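Local coordinates for cytochrome C-type biogenesis protein ccmF (Thermus thermophilus, PDB 6ZMQ) that is a membrane-bound heme lyase that probably attaches heme to apocytochrome c during cytochrome c maturation, at residues L192-Y204 with V295-T309. Sequence-based numbering, arbitrary orientation.
Sequences LMYLGFVGLSVPY and VTLAFAATLLGTFLT. With PTY (phosphatidylethanolamine), chain F.
Tyr204 lays one face of its ring on Phe299 in an offset stack, the planes 16° apart and the centroids 4.2 Å from each other, with Phe299 CD2 over the centre of the tyrosine ring. Phe197 reaches the other end of Phe299: its CE1 lies 3.5 Å from Phe299 CE1, but the rings, though nearly parallel, are slid apart and barely overlap. Phe299 thus enters a hole formed by Phe197, Leu200, Ser201 and Tyr204, while Phe197 enters one formed by Phe299, Thr302, Leu303 and Thr306. With CG anti to the backbone N (chi1 166°), the Phe197 ring is carried toward Leu303, whose CB lies 3.6 Å from Phe197 CE1. Phe197 CB is 3.5 Å from Thr302 CG2, and the bond from Thr302 OG1 to Ala298 O, 2.7 Å, is consistent with a rotation that turns this methyl toward Phe197. Further out, the Tyr204 hydroxyl is hydrogen-bonded to Ala336 O of helix 325-345, and Trp117 of helix 110-129 meets the Phe197 ring steeply. With an alanine at Tyr204, Phe299 would probably lose its stacking partner and Ala336 O that donor. Segment axes approaching to 9.1 Å at 152° and reciprocal knobs-into-holes mark an antiparallel pair of predicted transmembrane helices, joined by an aromatic cluster within the cytochrome c assembly region.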
ATOM      1  N   LEU A 192      -0.765   2.676   6.986  1.00 34.23           N
ATOM      2  CA  LEU A 192      -1.512   1.890   6.004  1.00 35.49           C
ATOM      3  C   LEU A 192      -0.684   0.756   5.412  1.00 42.49           C
ATOM      4  O   LEU A 192      -1.228  -0.297   5.047  1.00 54.90           O
ATOM      5  CB  LEU A 192      -1.993   2.809   4.878  1.00 26.07           C
ATOM      6  CG  LEU A 192      -3.460   3.206   4.872  1.00 28.16           C
ATOM      7  CD1 LEU A 192      -4.207   1.980   4.466  1.00 33.15           C
ATOM      8  CD2 LEU A 192      -3.973   3.686   6.223  1.00 38.78           C
ATOM      9  N   MET A 193       0.626   0.956   5.283  1.00 29.02           N
ATOM     10  CA  MET A 193       1.454  -0.153   4.837  1.00 26.24           C
ATOM     11  C   MET A 193       1.953  -1.019   5.987  1.00 40.72           C
ATOM     12  O   MET A 193       2.093  -2.236   5.800  1.00 48.08           O
ATOM     13  CB  MET A 193       2.579   0.363   3.948  1.00 38.18           C
ATOM     14  CG  MET A 193       2.097   0.403   2.515  1.00 61.36           C
ATOM     15  SD  MET A 193       3.109   1.111   1.226  1.00 83.34           S
ATOM     16  CE  MET A 193       1.864   2.211   0.587  1.00106.66           C
ATOM     17  N   TYR A 194       2.206  -0.424   7.172  1.00 49.14           N
ATOM     18  CA  TYR A 194       2.724  -1.208   8.302  1.00 40.15           C
ATOM     19  C   TYR A 194       1.695  -2.234   8.761  1.00 28.90           C
ATOM     20  O   TYR A 194       2.014  -3.430   8.873  1.00 38.45           O
ATOM     21  CB  TYR A 194       3.126  -0.295   9.469  1.00 51.43           C
ATOM     22  CG  TYR A 194       4.335   0.610   9.243  1.00 53.56           C
ATOM     23  CD1 TYR A 194       5.189   0.427   8.156  1.00 58.41           C
ATOM     24  CD2 TYR A 194       4.612   1.656  10.118  1.00 37.38           C
ATOM     25  CE1 TYR A 194       6.279   1.265   7.940  1.00 51.19           C
ATOM     26  CE2 TYR A 194       5.697   2.494   9.918  1.00 36.56           C
ATOM     27  CZ  TYR A 194       6.523   2.294   8.830  1.00 40.35           C
ATOM     28  OH  TYR A 194       7.598   3.137   8.644  1.00 46.27           O
ATOM     29  N   LEU A 195       0.435  -1.782   8.888  1.00 30.06           N
ATOM     30  CA  LEU A 195      -0.743  -2.635   9.051  1.00 26.49           C
ATOM     31  C   LEU A 195      -0.808  -3.708   7.982  1.00 45.82           C
ATOM     32  O   LEU A 195      -0.986  -4.896   8.297  1.00 75.12           O
ATOM     33  CB  LEU A 195      -2.009  -1.779   8.968  1.00 19.58           C
ATOM     34  CG  LEU A 195      -2.415  -0.872  10.118  1.00 21.35           C
ATOM     35  CD1 LEU A 195      -3.634  -0.042   9.759  1.00 27.42           C
ATOM     36  CD2 LEU A 195      -2.696  -1.747  11.306  1.00 28.26           C
ATOM     37  N   GLY A 196      -0.592  -3.303   6.720  1.00 32.70           N
ATOM     38  CA  GLY A 196      -0.646  -4.247   5.620  1.00 22.58           C
ATOM     39  C   GLY A 196       0.409  -5.324   5.742  1.00 33.98           C
ATOM     40  O   GLY A 196       0.080  -6.517   5.641  1.00 53.51           O
ATOM     41  N   PHE A 197       1.632  -4.924   6.164  1.00 27.86           N
ATOM     42  CA  PHE A 197       2.717  -5.885   6.342  1.00 40.84           C
ATOM     43  C   PHE A 197       2.384  -6.869   7.441  1.00 47.81           C
ATOM     44  O   PHE A 197       2.515  -8.087   7.246  1.00 49.67           O
ATOM     45  CB  PHE A 197       4.037  -5.164   6.647  1.00 48.23           C
ATOM     46  CG  PHE A 197       5.143  -6.074   7.184  1.00 40.23           C
ATOM     47  CD1 PHE A 197       5.942  -6.794   6.317  1.00 39.12           C
ATOM     48  CD2 PHE A 197       5.403  -6.183   8.556  1.00 40.63           C
ATOM     49  CE1 PHE A 197       6.948  -7.619   6.804  1.00 41.55           C
ATOM     50  CE2 PHE A 197       6.406  -7.009   9.041  1.00 41.04           C
ATOM     51  CZ  PHE A 197       7.182  -7.722   8.163  1.00 37.92           C
ATOM     52  N   VAL A 198       1.835  -6.364   8.553  1.00 50.63           N
ATOM     53  CA  VAL A 198       1.652  -7.256   9.685  1.00 37.34           C
ATOM     54  C   VAL A 198       0.443  -8.149   9.438  1.00 33.16           C
ATOM     55  O   VAL A 198       0.425  -9.298   9.915  1.00 43.77           O
ATOM     56  CB  VAL A 198       1.629  -6.477  11.018  1.00 34.56           C
ATOM     57  CG1 VAL A 198       2.901  -5.660  11.140  1.00 39.80           C
ATOM     58  CG2 VAL A 198       0.472  -5.555  11.112  1.00 31.34           C
ATOM     59  N   GLY A 199      -0.479  -7.713   8.555  1.00 31.12           N
ATOM     60  CA  GLY A 199      -1.494  -8.624   8.052  1.00 30.35           C
ATOM     61  C   GLY A 199      -0.888  -9.769   7.272  1.00 42.88           C
ATOM     62  O   GLY A 199      -1.035 -10.927   7.663  1.00 52.42           O
ATOM     63  N   LEU A 200      -0.007  -9.449   6.314  1.00 50.45           N
ATOM     64  CA  LEU A 200       0.670 -10.493   5.548  1.00 36.73           C
ATOM     65  C   LEU A 200       1.717 -11.235   6.379  1.00 37.44           C
ATOM     66  O   LEU A 200       2.319 -12.195   5.876  1.00 45.24           O
ATOM     67  CB  LEU A 200       1.304  -9.916   4.280  1.00 22.76           C
ATOM     68  CG  LEU A 200       0.417  -9.756   3.041  1.00 22.07           C
ATOM     69  CD1 LEU A 200       1.296  -9.668   1.815  1.00 22.40           C
ATOM     70  CD2 LEU A 200      -0.594 -10.899   2.885  1.00 31.62           C
ATOM     71  N   SER A 201       1.974 -10.800   7.626  1.00 28.32           N
ATOM     72  CA  SER A 201       2.807 -11.592   8.521  1.00 29.89           C
ATOM     73  C   SER A 201       2.149 -12.917   8.862  1.00 39.61           C
ATOM     74  O   SER A 201       2.782 -13.977   8.766  1.00 48.07           O
ATOM     75  CB  SER A 201       3.107 -10.808   9.790  1.00 37.60           C
ATOM     76  OG  SER A 201       2.053 -10.916  10.725  1.00 43.05           O
ATOM     77  N   VAL A 202       0.870 -12.890   9.246  1.00 45.86           N
ATOM     78  CA  VAL A 202       0.278 -14.053   9.922  1.00 52.16           C
ATOM     79  C   VAL A 202      -0.085 -15.210   8.984  1.00 41.58           C
ATOM     80  O   VAL A 202       0.125 -16.366   9.380  1.00 44.32           O
ATOM     81  CB  VAL A 202      -0.815 -13.612  10.898  1.00 58.23           C
ATOM     82  CG1 VAL A 202      -1.752 -12.627  10.285  1.00 67.35           C
ATOM     83  CG2 VAL A 202      -1.635 -14.772  11.501  1.00 59.40           C
ATOM     84  N   PRO A 203      -0.550 -14.998   7.732  1.00 37.75           N
ATOM     85  CA  PRO A 203      -0.538 -16.116   6.758  1.00 36.42           C
ATOM     86  C   PRO A 203       0.827 -16.727   6.478  1.00 43.36           C
ATOM     87  O   PRO A 203       0.915 -17.966   6.449  1.00 48.86           O
ATOM     88  CB  PRO A 203      -1.111 -15.465   5.483  1.00 27.75           C
ATOM     89  CG  PRO A 203      -1.240 -13.998   5.827  1.00 36.33           C
ATOM     90  CD  PRO A 203      -1.550 -14.041   7.262  1.00 36.39           C
ATOM     91  N   TYR A 204       1.872 -15.886   6.313  1.00 38.59           N
ATOM     92  CA  TYR A 204       3.235 -16.360   6.045  1.00 40.52           C
ATOM     93  C   TYR A 204       3.718 -17.293   7.137  1.00 46.65           C
ATOM     94  O   TYR A 204       4.262 -18.366   6.842  1.00 68.18           O
ATOM     95  CB  TYR A 204       4.212 -15.179   5.934  1.00 42.01           C
ATOM     96  CG  TYR A 204       5.690 -15.573   6.000  1.00 37.60           C
ATOM     97  CD1 TYR A 204       6.332 -16.089   4.877  1.00 34.30           C
ATOM     98  CD2 TYR A 204       6.449 -15.406   7.174  1.00 34.76           C
ATOM     99  CE1 TYR A 204       7.668 -16.445   4.914  1.00 28.79           C
ATOM    100  CE2 TYR A 204       7.789 -15.773   7.219  1.00 34.63           C
ATOM    101  CZ  TYR A 204       8.387 -16.291   6.084  1.00 35.83           C
ATOM    102  OH  TYR A 204       9.718 -16.647   6.096  1.00 51.98           O
ATOM    103  N   VAL A 295       2.741 -16.279  -0.856  1.00 24.61           N
ATOM    104  CA  VAL A 295       2.696 -15.644   0.462  1.00 35.21           C
ATOM    105  C   VAL A 295       4.111 -15.366   0.974  1.00 50.20           C
ATOM    106  O   VAL A 295       4.346 -14.330   1.612  1.00 63.12           O
ATOM    107  CB  VAL A 295       1.853 -16.459   1.469  1.00 35.74           C
ATOM    108  CG1 VAL A 295       2.453 -17.794   1.781  1.00 30.26           C
ATOM    109  CG2 VAL A 295       1.573 -15.648   2.755  1.00 38.08           C
ATOM    110  N   THR A 296       5.096 -16.218   0.614  1.00 49.19           N
ATOM    111  CA  THR A 296       6.477 -15.924   1.004  1.00 45.35           C
ATOM    112  C   THR A 296       7.019 -14.704   0.259  1.00 37.51           C
ATOM    113  O   THR A 296       7.562 -13.777   0.884  1.00 44.97           O
ATOM    114  CB  THR A 296       7.371 -17.147   0.764  1.00 45.99           C
ATOM    115  OG1 THR A 296       6.846 -18.285   1.463  1.00 47.89           O
ATOM    116  CG2 THR A 296       8.793 -16.871   1.220  1.00 45.89           C
ATOM    117  N   LEU A 297       6.790 -14.654  -1.058  1.00 30.52           N
ATOM    118  CA  LEU A 297       7.292 -13.565  -1.889  1.00 24.03           C
ATOM    119  C   LEU A 297       6.587 -12.252  -1.570  1.00 34.85           C
ATOM    120  O   LEU A 297       7.237 -11.210  -1.452  1.00 50.88           O
ATOM    121  CB  LEU A 297       7.125 -13.925  -3.364  1.00 21.71           C
ATOM    122  CG  LEU A 297       8.132 -14.948  -3.892  1.00 21.78           C
ATOM    123  CD1 LEU A 297       7.730 -15.448  -5.282  1.00 22.71           C
ATOM    124  CD2 LEU A 297       9.547 -14.419  -3.895  1.00 21.38           C
ATOM    125  N   ALA A 298       5.255 -12.292  -1.419  1.00 33.57           N
ATOM    126  CA  ALA A 298       4.460 -11.125  -1.046  1.00 22.22           C
ATOM    127  C   ALA A 298       4.825 -10.587   0.329  1.00 27.45           C
ATOM    128  O   ALA A 298       4.903  -9.367   0.516  1.00 40.25           O
ATOM    129  CB  ALA A 298       2.971 -11.477  -1.087  1.00 27.22           C
ATOM    130  N   PHE A 299       5.089 -11.479   1.297  1.00 25.71           N
ATOM    131  CA  PHE A 299       5.420 -11.046   2.650  1.00 26.31           C
ATOM    132  C   PHE A 299       6.786 -10.368   2.714  1.00 45.94           C
ATOM    133  O   PHE A 299       6.931  -9.302   3.329  1.00 69.72           O
ATOM    134  CB  PHE A 299       5.369 -12.244   3.592  1.00 19.09           C
ATOM    135  CG  PHE A 299       6.018 -11.993   4.916  1.00 27.92           C
ATOM    136  CD1 PHE A 299       5.403 -11.172   5.841  1.00 29.72           C
ATOM    137  CD2 PHE A 299       7.254 -12.567   5.238  1.00 39.58           C
ATOM    138  CE1 PHE A 299       5.995 -10.925   7.059  1.00 37.02           C
ATOM    139  CE2 PHE A 299       7.847 -12.306   6.461  1.00 40.10           C
ATOM    140  CZ  PHE A 299       7.212 -11.483   7.365  1.00 37.92           C
ATOM    141  N   ALA A 300       7.814 -10.995   2.129  1.00 38.44           N
ATOM    142  CA  ALA A 300       9.138 -10.368   2.142  1.00 34.43           C
ATOM    143  C   ALA A 300       9.192  -9.127   1.247  1.00 37.72           C
ATOM    144  O   ALA A 300       9.950  -8.178   1.531  1.00 49.48           O
ATOM    145  CB  ALA A 300      10.200 -11.376   1.720  1.00 30.00           C
ATOM    146  N   ALA A 301       8.375  -9.108   0.184  1.00 25.52           N
ATOM    147  CA  ALA A 301       8.198  -7.910  -0.624  1.00 50.16           C
ATOM    148  C   ALA A 301       7.604  -6.778   0.195  1.00 60.84           C
ATOM    149  O   ALA A 301       8.063  -5.635   0.101  1.00 65.11           O
ATOM    150  CB  ALA A 301       7.307  -8.232  -1.821  1.00 63.09           C
ATOM    151  N   THR A 302       6.582  -7.085   1.009  1.00 66.08           N
ATOM    152  CA  THR A 302       5.966  -6.076   1.866  1.00 50.91           C
ATOM    153  C   THR A 302       6.925  -5.597   2.946  1.00 42.77           C
ATOM    154  O   THR A 302       6.857  -4.429   3.341  1.00 45.33           O
ATOM    155  CB  THR A 302       4.677  -6.609   2.502  1.00 40.63           C
ATOM    156  OG1 THR A 302       3.808  -7.111   1.484  1.00 52.24           O
ATOM    157  CG2 THR A 302       3.945  -5.478   3.208  1.00 27.26           C
ATOM    158  N   LEU A 303       7.836  -6.471   3.401  1.00 33.07           N
ATOM    159  CA  LEU A 303       8.928  -6.056   4.287  1.00 35.86           C
ATOM    160  C   LEU A 303       9.806  -4.990   3.642  1.00 53.49           C
ATOM    161  O   LEU A 303       9.987  -3.893   4.189  1.00 64.28           O
ATOM    162  CB  LEU A 303       9.792  -7.254   4.685  1.00 29.44           C
ATOM    163  CG  LEU A 303      11.081  -6.819   5.399  1.00 37.27           C
ATOM    164  CD1 LEU A 303      10.847  -6.377   6.850  1.00 57.03           C
ATOM    165  CD2 LEU A 303      12.147  -7.875   5.274  1.00 45.75           C
ATOM    166  N   LEU A 304      10.347  -5.305   2.458  1.00 53.16           N
ATOM    167  CA  LEU A 304      11.275  -4.384   1.810  1.00 42.11           C
ATOM    168  C   LEU A 304      10.562  -3.157   1.238  1.00 41.33           C
ATOM    169  O   LEU A 304      11.206  -2.134   0.978  1.00 44.03           O
ATOM    170  CB  LEU A 304      12.075  -5.119   0.729  1.00 44.09           C
ATOM    171  CG  LEU A 304      13.561  -4.740   0.562  1.00 55.24           C
ATOM    172  CD1 LEU A 304      14.210  -4.347   1.895  1.00 57.70           C
ATOM    173  CD2 LEU A 304      14.375  -5.870  -0.090  1.00 66.78           C
ATOM    174  N   GLY A 305       9.246  -3.237   1.032  1.00 51.55           N
ATOM    175  CA  GLY A 305       8.481  -2.059   0.666  1.00 59.69           C
ATOM    176  C   GLY A 305       8.155  -1.169   1.848  1.00 68.09           C
ATOM    177  O   GLY A 305       8.057   0.053   1.697  1.00 78.09           O
ATOM    178  N   THR A 306       7.963  -1.757   3.033  1.00 57.79           N
ATOM    179  CA  THR A 306       7.645  -0.932   4.192  1.00 56.27           C
ATOM    180  C   THR A 306       8.898  -0.276   4.751  1.00 59.18           C
ATOM    181  O   THR A 306       8.823   0.802   5.350  1.00 72.47           O
ATOM    182  CB  THR A 306       6.972  -1.755   5.288  1.00 60.72           C
ATOM    183  OG1 THR A 306       7.602  -3.033   5.390  1.00 80.15           O
ATOM    184  CG2 THR A 306       5.525  -1.997   4.948  1.00 49.58           C
ATOM    185  N   PHE A 307      10.056  -0.926   4.585  1.00 53.81           N
ATOM    186  CA  PHE A 307      11.316  -0.315   4.992  1.00 60.60           C
ATOM    187  C   PHE A 307      11.699   0.857   4.087  1.00 63.61           C
ATOM    188  O   PHE A 307      12.349   1.802   4.554  1.00 69.50           O
ATOM    189  CB  PHE A 307      12.404  -1.401   5.020  1.00 70.21           C
ATOM    190  CG  PHE A 307      13.816  -0.895   4.871  1.00 70.23           C
ATOM    191  CD1 PHE A 307      14.443  -0.220   5.911  1.00 64.85           C
ATOM    192  CD2 PHE A 307      14.533  -1.141   3.711  1.00 68.29           C
ATOM    193  CE1 PHE A 307      15.748   0.230   5.782  1.00 57.44           C
ATOM    194  CE2 PHE A 307      15.845  -0.694   3.574  1.00 59.49           C
ATOM    195  CZ  PHE A 307      16.449  -0.005   4.613  1.00 57.80           C
ATOM    196  N   LEU A 308      11.249   0.863   2.835  1.00 64.94           N
ATOM    197  CA  LEU A 308      11.729   1.844   1.873  1.00 56.46           C
ATOM    198  C   LEU A 308      10.583   2.654   1.276  1.00 69.69           C
ATOM    199  O   LEU A 308      10.586   2.964   0.082  1.00 80.85           O
ATOM    200  CB  LEU A 308      12.527   1.176   0.756  1.00 45.84           C
ATOM    201  CG  LEU A 308      14.028   0.959   0.954  1.00 48.38           C
ATOM    202  CD1 LEU A 308      14.544   0.014  -0.127  1.00 50.10           C
ATOM    203  CD2 LEU A 308      14.802   2.267   0.989  1.00 50.06           C
ATOM    204  N   THR A 309       9.588   3.024   2.082  1.00 71.71           N
ATOM    205  CA  THR A 309       8.582   3.957   1.589  1.00 73.89           C
ATOM    206  C   THR A 309       9.068   5.401   1.704  1.00 76.96           C
ATOM    207  O   THR A 309      10.236   5.668   2.005  1.00 80.39           O
ATOM    208  CB  THR A 309       7.239   3.780   2.302  1.00 70.65           C
ATOM    209  OG1 THR A 309       7.439   3.471   3.684  1.00 75.72           O
ATOM    210  CG2 THR A 309       6.413   2.705   1.624  1.00 60.47           C
TER
HETATM  211  C1  PTY F 705      -8.534 -10.583  11.877  1.00 49.19           C
HETATM  212  C2  PTY F 705     -10.791 -17.155   9.036  1.00 53.77           C
HETATM  213  C3  PTY F 705     -10.964 -16.674  10.477  1.00 61.05           C
HETATM  214  O4  PTY F 705      -7.733  -9.525  12.320  1.00 43.94           O
HETATM  215  C5  PTY F 705     -10.470 -12.066  12.552  1.00 59.72           C
HETATM  216  C6  PTY F 705      -9.583 -10.876  12.944  1.00 61.84           C
HETATM  217  O7  PTY F 705     -10.382  -9.728  13.055  1.00 82.66           O
HETATM  218  C8  PTY F 705     -10.666  -9.251  14.344  1.00 85.29           C
HETATM  219  O10 PTY F 705     -11.008  -9.994  15.202  1.00 87.46           O
HETATM  220  C11 PTY F 705     -10.544  -7.751  14.636  1.00 76.96           C
HETATM  221  C12 PTY F 705     -10.633  -7.497  16.142  1.00 55.14           C
HETATM  222  C13 PTY F 705     -10.478  -6.010  16.481  1.00 48.03           C
HETATM  223  C14 PTY F 705     -11.607  -5.192  15.852  1.00 46.47           C
HETATM  224  C15 PTY F 705     -11.693  -3.809  16.503  1.00 45.12           C
HETATM  225  C16 PTY F 705     -12.329  -2.845  15.502  1.00 47.75           C
HETATM  226  C17 PTY F 705     -11.872  -1.405  15.757  1.00 49.73           C
HETATM  227  C18 PTY F 705     -10.913  -0.857  14.687  1.00 54.00           C
HETATM  228  C19 PTY F 705     -11.189  -1.371  13.270  1.00 61.91           C
HETATM  229  C20 PTY F 705     -11.017  -0.253  12.236  1.00 70.11           C
HETATM  230  C21 PTY F 705      -9.549   0.159  12.087  1.00 70.66           C
HETATM  231  C22 PTY F 705      -9.443   1.274  11.041  1.00 70.66           C
HETATM  232  C23 PTY F 705      -8.063   1.316  10.376  1.00 68.84           C
HETATM  233  C24 PTY F 705      -7.284   2.536  10.884  1.00 58.17           C
HETATM  234  C25 PTY F 705      -6.658   3.297   9.711  1.00 40.61           C
HETATM  235  C26 PTY F 705      -6.098   4.642  10.181  1.00 35.34           C
HETATM  236  C27 PTY F 705      -6.074   5.627   9.014  1.00 35.49           C
HETATM  237  C28 PTY F 705      -6.210   7.043   9.568  1.00 36.11           C
HETATM  238  C29 PTY F 705      -6.977   7.925   8.587  1.00 32.35           C
HETATM  239  C30 PTY F 705      -7.274  -8.656  11.323  1.00 43.13           C
HETATM  240  C31 PTY F 705      -6.610  -7.330  11.703  1.00 37.82           C
HETATM  241  O30 PTY F 705      -7.381  -8.952  10.179  1.00 52.98           O
HETATM  242  C32 PTY F 705      -7.471  -6.449  12.609  1.00 39.17           C
HETATM  243  C33 PTY F 705      -6.795  -5.083  12.741  1.00 39.57           C
HETATM  244  C34 PTY F 705      -7.817  -3.961  12.560  1.00 44.74           C
HETATM  245  C35 PTY F 705      -7.113  -2.754  11.943  1.00 47.51           C
HETATM  246  C36 PTY F 705      -6.105  -2.191  12.949  1.00 48.65           C
HETATM  247  C37 PTY F 705      -5.956  -0.675  12.768  1.00 46.60           C
HETATM  248  C38 PTY F 705      -4.961  -0.092  13.777  1.00 38.49           C
HETATM  249  C39 PTY F 705      -4.735   1.404  13.553  1.00 31.77           C
HETATM  250  C40 PTY F 705      -4.566   2.108  14.898  1.00 40.23           C
HETATM  251  C41 PTY F 705      -4.512   3.624  14.709  1.00 55.89           C
HETATM  252  C42 PTY F 705      -5.931   4.181  14.777  1.00 56.74           C
HETATM  253  C43 PTY F 705      -6.039   5.111  15.983  1.00 42.64           C
HETATM  254  C44 PTY F 705      -7.156   6.113  15.707  1.00 26.96           C
HETATM  255  P1  PTY F 705     -10.521 -14.661  12.109  1.00 50.24           P
HETATM  256  O11 PTY F 705     -10.573 -15.332  10.602  1.00 59.32           O
HETATM  257  O12 PTY F 705      -9.795 -15.615  13.028  1.00 41.33           O
HETATM  258  O13 PTY F 705     -11.933 -14.517  12.627  1.00 54.25           O
HETATM  259  O14 PTY F 705      -9.759 -13.185  12.079  1.00 51.79           O
HETATM  260  N1  PTY F 705     -11.479 -18.424   8.871  1.00 41.75           N